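Local coordinates for protein adenylyltransferase MntA (PDB 7AE2), which neutralises its cognate toxin HepT, as the antitoxin of a type VII system, mainly by building a chain of two AMP units, one after the other, on a toxin tyrosine, at residues 124-127 with 128-131. Numbering follows the deposited sequence.
Sequences LLSN and TEIK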
loop_
_atom_site.group_PDB
_atom_site.type_symbol
_atom_site.label_atom_id
_atom_site.label_comp_id
_atom_site.label_asym_id
_atom_site.label_seq_id
_atom_site.Cartn_x
_atom_site.Cartn_y
_atom_site.Cartn_z
ATOM N N LEU B 124 -22.432 21.549 -4.820
ATOM C CA LEU B 124 -21.600 22.353 -5.708
ATOM C C LEU B 124 -21.227 23.676 -5.051
ATOM O O LEU B 124 -22.088 24.392 -4.531
ATOM C CB LEU B 124 -22.317 22.604 -7.034
ATOM C CG LEU B 124 -22.112 21.540 -8.115
ATOM C CD1 LEU B 124 -22.931 21.865 -9.357
ATOM C CD2 LEU B 124 -20.636 21.414 -8.461
ATOM N N LEU B 125 -19.937 24.000 -5.082
ATOM C CA LEU B 125 -19.410 25.225 -4.503
ATOM C C LEU B 125 -19.240 26.291 -5.577
ATOM O O LEU B 125 -18.982 25.987 -6.744
ATOM C CB LEU B 125 -18.064 24.974 -3.817
ATOM C CG LEU B 125 -18.043 24.020 -2.623
ATOM C CD1 LEU B 125 -16.615 23.805 -2.151
ATOM C CD2 LEU B 125 -18.908 24.561 -1.495
ATOM N N SER B 126 -19.384 27.548 -5.170
ATOM C CA SER B 126 -19.130 28.651 -6.079
ATOM C C SER B 126 -17.631 28.916 -6.178
ATOM O O SER B 126 -16.830 28.417 -5.383
ATOM C CB SER B 126 -19.857 29.911 -5.612
ATOM O OG SER B 126 -19.310 30.382 -4.393
ATOM N N ASN B 127 -17.253 29.721 -7.172
ATOM C CA ASN B 127 -15.845 30.071 -7.334
ATOM C C ASN B 127 -15.330 30.849 -6.130
ATOM O O ASN B 127 -14.175 30.681 -5.721
ATOM C CB ASN B 127 -15.645 30.874 -8.619
ATOM C CG ASN B 127 -14.212 31.339 -8.798
ATOM O OD1 ASN B 127 -13.366 30.602 -9.305
ATOM N ND2 ASN B 127 -13.932 32.570 -8.383
ATOM N N THR B 128 -16.173 31.704 -5.546
ATOM C CA THR B 128 -15.762 32.473 -4.374
ATOM C C THR B 128 -15.529 31.567 -3.170
ATOM O O THR B 128 -14.579 31.773 -2.405
ATOM C CB THR B 128 -16.813 33.537 -4.053
ATOM O OG1 THR B 128 -16.975 34.408 -5.179
ATOM C CG2 THR B 128 -16.398 34.357 -2.839
ATOM N N GLU B 129 -16.383 30.555 -2.991
ATOM C CA GLU B 129 -16.220 29.634 -1.871
ATOM C C GLU B 129 -14.927 28.838 -1.991
ATOM O O GLU B 129 -14.253 28.577 -0.987
ATOM C CB GLU B 129 -17.421 28.693 -1.787
ATOM C CG GLU B 129 -18.706 29.368 -1.345
ATOM C CD GLU B 129 -19.914 28.463 -1.479
ATOM O OE1 GLU B 129 -19.980 27.695 -2.461
ATOM O OE2 GLU B 129 -20.798 28.518 -0.600
ATOM N N ILE B 130 -14.566 28.442 -3.212
ATOM C CA ILE B 130 -13.313 27.721 -3.417
ATOM C C ILE B 130 -12.122 28.641 -3.185
ATOM O O ILE B 130 -11.095 28.222 -2.636
ATOM C CB ILE B 130 -13.284 27.095 -4.823
ATOM C CG1 ILE B 130 -14.484 26.168 -5.019
ATOM C CG2 ILE B 130 -11.986 26.329 -5.042
ATOM C CD1 ILE B 130 -14.550 25.549 -6.395
ATOM N N LYS B 131 -12.233 29.908 -3.597
ATOM C CA LYS B 131 -11.148 30.856 -3.356
ATOM C C LYS B 131 -10.900 31.040 -1.865
ATOM O O LYS B 131 -9.748 31.150 -1.430
ATOM C CB LYS B 131 -11.463 32.201 -4.011
ATOM C CG LYS B 131 -11.339 32.215 -5.524
ATOM C CD LYS B 131 -9.889 32.164 -5.972
ATOM C CE LYS B 131 -9.778 32.374 -7.474
ATOM N NZ LYS B 131 -10.450 31.285 -8.237
#
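Ser-126 and Glu-129 grip each other in a capping box at the start of helix 127-148. Ser-126 is the N-cap: its OG accepts from Glu-129 N at 3.3 Å. A short hydroxyl side chain suits this place because it can stand in for the carbonyl acceptor that an amide of the first turn lacks, and OG, set between the backbone N and the carbonyl carbon, is turned to that amide. The return bond is shorter and fairly straight, Ser-126 N giving its hydrogen to Glu-129 OE1 at 2.8 Å and 166°. The N-H reaches OE1 from the anti side, 22° out of the carboxylate plane. Glutamate is long enough for this, its chain running back extended beyond CG, and its negative charge should also suit the positive end of the helix dipole. Next to the box, Leu-125 CB packs on Ile-130 CG1 at 4.0 Å, an apolar pairing that joins the linker to the first turn. Further out, His-99 ND1 of helix 95-104 is hydrogen-bonded to Leu-125 N, and its side chain touches Leu-124 and Ile-130. At the surface, the long Lys-131 chain, turned at chi2 (-72°) and again at chi4, curls back until NZ makes a weak hydrogen bond to Asn-127 OD1 at 3.2 Å.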